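PDB 2A9F: putative malic enzyme ((S)-malate:NAD+ oxidoreductase (decarboxylating)) from Streptococcus pyogenes, which probably catalyses the NAD-dependent oxidative decarboxylation of (S)-malate with the help of a divalent metal ion such as magnesium or manganese. Local coordinates for residues S49-A52 against L57-D60; D116-I121 against E148-K153; E274-M279 against D298-A303. One frame throughout, in Å; residues are numbered along the deposited sequence.

In the fold
The three contacts follow one another along the chain, each closing before the next opens. Contacts 1 and 2 belong to the N-terminal malic enzyme domain, their centres about 27 Å apart: contact 1 joins helices 45-53 and 58-61 where the second subunit packs, while contact 2 pairs helices 117-127 and 143-154, which connect strands 106-111, 133-136 and 159-161 of the four-stranded parallel sheet. Contact 3 lies in the NAD-binding domain, where helices 273-277 and 297-301 alternate with strands 262-264, 284-287 and 307-310. Its centre is about 59 Å from that of contact 1 and about 42 Å from that of contact 2, across the chain's centre, well away from the dimer contact.

Contact 1. Residues S49-A52 against L57-D60; sequences SAIA and LAYD
Leu57, in the turn leading into helix 58-61, reaches back to the side of helix 45-53 and lies against Ala50 and Ile51. The two short consecutive helices, joined by a tight connection, belong to the N-terminal malic enzyme domain, and the closest CA atoms, those of Ile51 and Leu57, are 5.4 Å apart. The tight part is the end of the leucine. With chi1 at -62° its CG is turned away from its own carbonyl carbon, and the CD1 branch extends to Ala50, meeting the methyl CB at 3.7 Å. The side-chain contact is apolar, held by van der Waals packing.

Around Ile51 the packing is looser. Its CG1 branch passes Leu57 CB at 4.1 Å, the two side chains crossing at a slant, while its other branch, CG2, faces Ala58 and lies 4.4 Å from the methyl CB. Ile51 and Ala58 are buried nonetheless: the second subunit packs on this side, its Pro90 on Ile51 and its Glu86 on Ala58, and Thr62 of the same chain adds to the cover of Ile51. Ala50 and Leu57, by contrast, keep some access to solvent, so the wetter side of the contact is at the leucine. There, Leu57 CD1 also rests 3.5 Å from the backbone oxygen Ala50 O.

Contact 2. Residues D116-I121 against E148-K153; sequences DTEEII and EQRLIK
Arg150 grips Glu118 and Leu151 packs on Ile121 where helix 143-154 lies beside helix 117-127 in the N-terminal malic enzyme domain. The two helical segments run roughly the same way, with their axes 10.1 Å apart and crossing at -31°.

Coming along 148-153, Glu148 turns from the partner helix and gives OE2 to the backbone N of His161. Arg150 comes next and points at helix 117-127. Its chain folds at chi2 and chi3, which swings the guanidinium across to the Glu118 carboxylate. NH2 does the gripping: it donates to Glu118 OE2 at 2.8 Å, using the syn lone pair of that oxygen, and more weakly to Glu118 OE1 at 3.2 Å. The shorter bond is the more bent, 133° at the hydrogen, while the weak one is nearer straight. The carboxylate and guanidinium planes are only 14° apart, so the acid meets the edge of the arginine nearly flat. Glu118 gets there although its CB starts off in the other direction, because its chain bends at chi2. Ile121 CG1 approaches Arg150 NH2 obliquely, at 3.9 Å.

One residue on, Leu151 enters the buried side. Its CD1 meets Ile121 CB at 3.6 Å and Ile121 O at 3.5 Å, the two side chains lying alongside and pointing opposite ways.

The chemistry is therefore divided, with an ion pair on the solvent-facing side and apolar contact within. Arg150 NE also forms a salt bridge to Glu154, and Glu146 makes a long, weak ion pair with NH1; held by Glu118 at NH2 and by Glu154 at NE, the guanidinium is likely to be fixed in its orientation.

Contact 3. Residues E274-M279 against D298-A303; sequences EWISKM and DEALEA
In the Rossmann-type NAD-binding domain, two short, weakly bonded helices sit in successive connections between parallel strands; Ile276 of helix 273-277 meets Ala300 near the end of helix 297-301 and Ala303 just beyond it. Ile276 carries most of the join. Its side chain points at the other segment, with CG1 beside the backbone N and anti to the carbonyl carbon (chi1 -64°), and this brings CD1 onto the methyls of both alanines. CD1 lies 3.5 Å from Ala303 CB and 3.6 Å from Ala300 CB, and it also touches the backbone oxygen Ala300 O at 3.5 Å. The methyl of Ala303 also sits against the base of the isoleucine, 3.7 Å from Ile276 CB, and 3.9 Å from the CG2 branch, so one small methyl is met along much of the larger side chain.

Ile295 packs on both Ile276 and Ala300 from a nearby loop, and Ala273 touches Ala303, which extends this apolar patch. Ser277 stands at the exposed margin and approaches Ala303 loosely. Its hydroxyl is engaged within its own helical turn: Ser277 OG donates to Glu274 O at 2.8 Å, arriving 31° out of the carbonyl plane.

Contact 1. Residues S49-A52 against L57-D60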
loop_
_atom_site.group_PDB
_atom_site.type_symbol
_atom_site.label_atom_id
_atom_site.label_comp_id
_atom_site.label_asym_id
_atom_site.label_seq_id
_atom_site.Cartn_x
_atom_site.Cartn_y
_atom_site.Cartn_z
ATOM N N SER A 49 -7.028 15.327 13.830
ATOM C CA SER A 49 -6.669 16.133 14.988
ATOM C C SER A 49 -6.332 15.356 16.252
ATOM O O SER A 49 -5.336 15.651 16.915
ATOM C CB SER A 49 -7.777 17.144 15.295
ATOM O OG SER A 49 -7.593 18.342 14.565
ATOM N N ALA A 50 -7.153 14.374 16.602
ATOM C CA ALA A 50 -6.877 13.595 17.801
ATOM C C ALA A 50 -5.511 12.940 17.676
ATOM O O ALA A 50 -4.731 12.948 18.632
ATOM C CB ALA A 50 -7.959 12.529 18.026
ATOM N N ILE A 51 -5.220 12.402 16.491
ATOM C CA ILE A 51 -3.952 11.724 16.231
ATOM C C ILE A 51 -2.768 12.689 16.230
ATOM O O ILE A 51 -1.666 12.333 16.634
ATOM C CB ILE A 51 -4.001 10.951 14.874
ATOM C CG1 ILE A 51 -5.169 9.967 14.877
ATOM C CG2 ILE A 51 -2.712 10.158 14.650
ATOM C CD1 ILE A 51 -5.320 9.200 13.589
ATOM N N ALA A 52 -2.990 13.916 15.784
ATOM C CA ALA A 52 -1.905 14.893 15.759
ATOM C C ALA A 52 -1.417 15.221 17.182
ATOM O O ALA A 52 -0.254 15.604 17.370
ATOM C CB ALA A 52 -2.361 16.170 15.038
ATOM N N LEU A 57 -2.807 7.064 18.973
ATOM C CA LEU A 57 -4.164 6.879 18.526
ATOM C C LEU A 57 -4.210 6.298 17.110
ATOM O O LEU A 57 -5.249 5.788 16.677
ATOM C CB LEU A 57 -4.914 8.205 18.595
ATOM C CG LEU A 57 -5.039 8.825 19.989
ATOM C CD1 LEU A 57 -6.011 9.989 19.933
ATOM C CD2 LEU A 57 -5.530 7.781 20.978
ATOM N N ALA A 58 -3.085 6.357 16.397
ATOM C CA ALA A 58 -3.039 5.814 15.048
ATOM C C ALA A 58 -3.505 4.365 15.040
ATOM O O ALA A 58 -4.126 3.929 14.078
ATOM C CB ALA A 58 -1.630 5.912 14.466
ATOM N N TYR A 59 -3.225 3.630 16.118
ATOM C CA TYR A 59 -3.616 2.222 16.207
ATOM C C TYR A 59 -5.092 1.989 16.458
ATOM O O TYR A 59 -5.593 0.901 16.220
ATOM C CB TYR A 59 -2.815 1.497 17.292
ATOM C CG TYR A 59 -1.506 0.902 16.803
ATOM C CD1 TYR A 59 -0.280 1.529 17.059
ATOM C CD2 TYR A 59 -1.498 -0.277 16.059
ATOM C CE1 TYR A 59 0.917 0.993 16.585
ATOM C CE2 TYR A 59 -0.326 -0.811 15.585
ATOM C CZ TYR A 59 0.883 -0.175 15.849
ATOM O OH TYR A 59 2.039 -0.723 15.355
ATOM N N ASP A 60 -5.799 3.002 16.937
ATOM C CA ASP A 60 -7.222 2.856 17.218
ATOM C C ASP A 60 -8.109 3.439 16.129
ATOM O O ASP A 60 -9.189 2.923 15.864
ATOM C CB ASP A 60 -7.584 3.566 18.525
ATOM C CG ASP A 60 -6.663 3.208 19.657
ATOM O OD1 ASP A 60 -7.177 2.854 20.737
ATOM O OD2 ASP A 60 -5.434 3.296 19.471
#

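Contact 2. Residues D116-I121 against E148-K153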
loop_
_atom_site.group_PDB
_atom_site.type_symbol
_atom_site.label_atom_id
_atom_site.label_comp_id
_atom_site.label_asym_id
_atom_site.label_seq_id
_atom_site.Cartn_x
_atom_site.Cartn_y
_atom_site.Cartn_z
ATOM N N ASP A 116 18.747 -1.678 -4.883
ATOM C CA ASP A 116 19.703 -0.997 -4.025
ATOM C C ASP A 116 19.262 -1.192 -2.567
ATOM O O ASP A 116 18.253 -0.634 -2.143
ATOM C CB ASP A 116 19.728 0.497 -4.391
ATOM C CG ASP A 116 20.832 1.263 -3.680
ATOM O OD1 ASP A 116 22.019 1.091 -4.054
ATOM O OD2 ASP A 116 20.504 2.034 -2.745
ATOM N N THR A 117 20.011 -1.987 -1.812
ATOM C CA THR A 117 19.697 -2.251 -0.410
ATOM C C THR A 117 19.403 -0.975 0.356
ATOM O O THR A 117 18.362 -0.832 0.991
ATOM C CB THR A 117 20.871 -2.962 0.307
ATOM O OG1 THR A 117 20.997 -4.298 -0.188
ATOM C CG2 THR A 117 20.644 -3.010 1.806
ATOM N N GLU A 118 20.340 -0.044 0.287
ATOM C CA GLU A 118 20.223 1.221 0.988
ATOM C C GLU A 118 18.875 1.908 0.801
ATOM O O GLU A 118 18.237 2.291 1.777
ATOM C CB GLU A 118 21.358 2.154 0.550
ATOM C CG GLU A 118 21.636 3.259 1.528
ATOM C CD GLU A 118 21.635 2.748 2.947
ATOM O OE1 GLU A 118 22.385 1.788 3.239
ATOM O OE2 GLU A 118 20.873 3.301 3.768
ATOM N N GLU A 119 18.432 2.066 -0.440
ATOM C CA GLU A 119 17.163 2.739 -0.659
ATOM C C GLU A 119 15.923 1.862 -0.452
ATOM O O GLU A 119 14.801 2.372 -0.452
ATOM C CB GLU A 119 17.125 3.395 -2.043
ATOM C CG GLU A 119 17.155 2.456 -3.219
ATOM C CD GLU A 119 16.743 3.157 -4.503
ATOM O OE1 GLU A 119 15.595 3.659 -4.554
ATOM O OE2 GLU A 119 17.560 3.212 -5.455
ATOM N N ILE A 120 16.108 0.555 -0.287
ATOM C CA ILE A 120 14.961 -0.300 -0.045
ATOM C C ILE A 120 14.593 -0.121 1.421
ATOM O O ILE A 120 13.426 0.115 1.747
ATOM C CB ILE A 120 15.257 -1.812 -0.311
ATOM C CG1 ILE A 120 15.327 -2.075 -1.814
ATOM C CG2 ILE A 120 14.146 -2.686 0.300
ATOM C CD1 ILE A 120 15.572 -3.519 -2.172
ATOM N N ILE A 121 15.596 -0.211 2.301
ATOM C CA ILE A 121 15.339 -0.075 3.733
ATOM C C ILE A 121 14.846 1.328 4.001
ATOM O O ILE A 121 14.049 1.553 4.898
ATOM C CB ILE A 121 16.603 -0.413 4.607
ATOM C CG1 ILE A 121 17.285 0.853 5.113
ATOM C CG2 ILE A 121 17.591 -1.244 3.816
ATOM C CD1 ILE A 121 16.714 1.391 6.425
ATOM N N GLU A 148 16.596 -6.740 6.359
ATOM C CA GLU A 148 15.760 -7.118 7.483
ATOM C C GLU A 148 16.310 -6.641 8.816
ATOM O O GLU A 148 15.559 -6.150 9.661
ATOM C CB GLU A 148 15.587 -8.631 7.544
ATOM C CG GLU A 148 14.542 -9.046 8.555
ATOM C CD GLU A 148 14.647 -10.501 8.957
ATOM O OE1 GLU A 148 15.703 -10.898 9.493
ATOM O OE2 GLU A 148 13.670 -11.247 8.749
ATOM N N GLN A 149 17.617 -6.791 9.007
ATOM C CA GLN A 149 18.247 -6.386 10.257
ATOM C C GLN A 149 18.219 -4.875 10.471
ATOM O O GLN A 149 17.961 -4.398 11.577
ATOM C CB GLN A 149 19.681 -6.908 10.306
ATOM C CG GLN A 149 19.766 -8.431 10.198
ATOM C CD GLN A 149 18.889 -9.146 11.224
ATOM O OE1 GLN A 149 19.193 -9.163 12.421
ATOM N NE2 GLN A 149 17.790 -9.734 10.754
ATOM N N ARG A 150 18.486 -4.125 9.412
ATOM C CA ARG A 150 18.463 -2.677 9.503
ATOM C C ARG A 150 17.014 -2.215 9.705
ATOM O O ARG A 150 16.764 -1.183 10.333
ATOM C CB ARG A 150 19.034 -2.056 8.218
ATOM C CG ARG A 150 20.555 -2.033 8.130
ATOM C CD ARG A 150 21.144 -0.785 8.791
ATOM N NE ARG A 150 20.836 0.412 8.015
ATOM C CZ ARG A 150 21.335 0.664 6.807
ATOM N NH1 ARG A 150 22.176 -0.192 6.238
ATOM N NH2 ARG A 150 20.974 1.761 6.156
ATOM N N LEU A 151 16.069 -2.990 9.173
ATOM C CA LEU A 151 14.639 -2.671 9.252
ATOM C C LEU A 151 14.050 -2.983 10.622
ATOM O O LEU A 151 13.214 -2.239 11.145
ATOM C CB LEU A 151 13.889 -3.448 8.173
ATOM C CG LEU A 151 13.176 -2.703 7.045
ATOM C CD1 LEU A 151 13.816 -1.382 6.738
ATOM C CD2 LEU A 151 13.186 -3.603 5.840
ATOM N N ILE A 152 14.493 -4.100 11.186
ATOM C CA ILE A 152 14.061 -4.539 12.502
ATOM C C ILE A 152 14.541 -3.541 13.548
ATOM O O ILE A 152 13.806 -3.175 14.464
ATOM C CB ILE A 152 14.673 -5.909 12.846
ATOM C CG1 ILE A 152 13.927 -7.019 12.097
ATOM C CG2 ILE A 152 14.664 -6.111 14.354
ATOM C CD1 ILE A 152 14.489 -8.414 12.341
ATOM N N LYS A 153 15.793 -3.121 13.399
ATOM C CA LYS A 153 16.428 -2.189 14.317
ATOM C C LYS A 153 15.882 -0.775 14.182
ATOM O O LYS A 153 15.482 -0.166 15.171
ATOM C CB LYS A 153 17.947 -2.196 14.091
ATOM C CG LYS A 153 18.769 -2.780 15.245
ATOM C CD LYS A 153 18.683 -1.883 16.496
ATOM C CE LYS A 153 19.629 -2.315 17.630
ATOM N NZ LYS A 153 19.281 -3.620 18.297
#

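Contact 3. Residues E274-M279 against D298-A303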
loop_
_atom_site.group_PDB
_atom_site.type_symbol
_atom_site.label_atom_id
_atom_site.label_comp_id
_atom_site.label_asym_id
_atom_site.label_seq_id
_atom_site.Cartn_x
_atom_site.Cartn_y
_atom_site.Cartn_z
ATOM N N GLU A 274 23.627 -43.913 3.199
ATOM C CA GLU A 274 24.514 -44.737 4.030
ATOM C C GLU A 274 24.709 -44.196 5.441
ATOM O O GLU A 274 24.622 -44.937 6.420
ATOM C CB GLU A 274 25.898 -44.883 3.385
ATOM C CG GLU A 274 25.893 -45.166 1.896
ATOM C CD GLU A 274 25.624 -43.916 1.078
ATOM O OE1 GLU A 274 26.373 -42.927 1.260
ATOM O OE2 GLU A 274 24.675 -43.920 0.256
ATOM N N TRP A 275 24.978 -42.899 5.537
ATOM C CA TRP A 275 25.216 -42.255 6.819
ATOM C C TRP A 275 24.075 -42.456 7.804
ATOM O O TRP A 275 24.306 -42.818 8.954
ATOM C CB TRP A 275 25.468 -40.757 6.616
ATOM C CG TRP A 275 26.597 -40.454 5.667
ATOM C CD1 TRP A 275 27.695 -41.229 5.420
ATOM C CD2 TRP A 275 26.767 -39.264 4.887
ATOM N NE1 TRP A 275 28.538 -40.599 4.539
ATOM C CE2 TRP A 275 27.995 -39.390 4.196
ATOM C CE3 TRP A 275 26.004 -38.102 4.708
ATOM C CZ2 TRP A 275 28.479 -38.396 3.336
ATOM C CZ3 TRP A 275 26.488 -37.113 3.851
ATOM C CH2 TRP A 275 27.716 -37.271 3.175
ATOM N N ILE A 276 22.847 -42.230 7.345
ATOM C CA ILE A 276 21.665 -42.372 8.193
ATOM C C ILE A 276 21.818 -43.565 9.121
ATOM O O ILE A 276 21.511 -43.493 10.313
ATOM C CB ILE A 276 20.389 -42.538 7.339
ATOM C CG1 ILE A 276 20.153 -41.260 6.528
ATOM C CG2 ILE A 276 19.190 -42.840 8.233
ATOM C CD1 ILE A 276 18.998 -41.337 5.554
ATOM N N SER A 277 22.319 -44.656 8.558
ATOM C CA SER A 277 22.538 -45.882 9.304
ATOM C C SER A 277 23.280 -45.589 10.606
ATOM O O SER A 277 22.908 -46.096 11.659
ATOM C CB SER A 277 23.350 -46.859 8.447
ATOM O OG SER A 277 22.839 -46.921 7.122
ATOM N N LYS A 278 24.317 -44.760 10.529
ATOM C CA LYS A 278 25.129 -44.409 11.698
ATOM C C LYS A 278 24.570 -43.325 12.624
ATOM O O LYS A 278 25.234 -42.933 13.583
ATOM C CB LYS A 278 26.547 -44.000 11.263
ATOM C CG LYS A 278 27.466 -45.155 10.817
ATOM C CD LYS A 278 27.589 -45.233 9.293
ATOM C CE LYS A 278 28.677 -46.216 8.852
ATOM N NZ LYS A 278 28.362 -47.633 9.206
ATOM N N MET A 279 23.368 -42.826 12.336
ATOM C CA MET A 279 22.752 -41.804 13.191
ATOM C C MET A 279 22.202 -42.471 14.450
ATOM O O MET A 279 22.296 -43.685 14.598
ATOM C CB MET A 279 21.609 -41.093 12.462
ATOM C CG MET A 279 22.034 -40.150 11.337
ATOM S SD MET A 279 20.627 -39.215 10.664
ATOM C CE MET A 279 20.260 -38.155 12.028
ATOM N N ASP A 298 11.605 -40.749 0.852
ATOM C CA ASP A 298 11.532 -42.191 0.648
ATOM C C ASP A 298 12.954 -42.741 0.612
ATOM O O ASP A 298 13.264 -43.752 1.243
ATOM C CB ASP A 298 10.804 -42.498 -0.668
ATOM C CG ASP A 298 11.600 -42.079 -1.899
ATOM O OD1 ASP A 298 12.097 -40.931 -1.935
ATOM O OD2 ASP A 298 11.723 -42.901 -2.834
ATOM N N GLU A 299 13.814 -42.047 -0.125
ATOM C CA GLU A 299 15.210 -42.429 -0.264
ATOM C C GLU A 299 15.949 -42.421 1.076
ATOM O O GLU A 299 17.032 -42.986 1.199
ATOM C CB GLU A 299 15.905 -41.483 -1.256
ATOM C CG GLU A 299 17.398 -41.737 -1.421
ATOM C CD GLU A 299 17.719 -43.215 -1.604
ATOM O OE1 GLU A 299 17.209 -43.823 -2.573
ATOM O OE2 GLU A 299 18.478 -43.769 -0.777
ATOM N N ALA A 300 15.356 -41.789 2.083
ATOM C CA ALA A 300 15.979 -41.705 3.400
ATOM C C ALA A 300 15.261 -42.554 4.446
ATOM O O ALA A 300 15.719 -42.679 5.585
ATOM C CB ALA A 300 16.037 -40.250 3.854
ATOM N N LEU A 301 14.130 -43.135 4.065
ATOM C CA LEU A 301 13.386 -43.984 4.987
ATOM C C LEU A 301 13.915 -45.414 4.935
ATOM O O LEU A 301 13.973 -46.104 5.962
ATOM C CB LEU A 301 11.897 -43.975 4.643
ATOM C CG LEU A 301 11.068 -42.813 5.186
ATOM C CD1 LEU A 301 9.608 -43.031 4.808
ATOM C CD2 LEU A 301 11.219 -42.729 6.704
ATOM N N GLU A 302 14.300 -45.847 3.735
ATOM C CA GLU A 302 14.833 -47.185 3.537
ATOM C C GLU A 302 16.218 -47.290 4.148
ATOM O O GLU A 302 16.758 -48.389 4.295
ATOM C CB GLU A 302 14.906 -47.526 2.048
ATOM C CG GLU A 302 15.435 -46.407 1.189
ATOM C CD GLU A 302 16.366 -46.900 0.089
ATOM O OE1 GLU A 302 16.033 -47.914 -0.572
ATOM O OE2 GLU A 302 17.426 -46.261 -0.118
ATOM N N ALA A 303 16.791 -46.142 4.497
ATOM C CA ALA A 303 18.116 -46.093 5.104
ATOM C C ALA A 303 18.000 -46.381 6.595
ATOM O O ALA A 303 18.898 -46.963 7.196
ATOM C CB ALA A 303 18.751 -44.723 4.876
#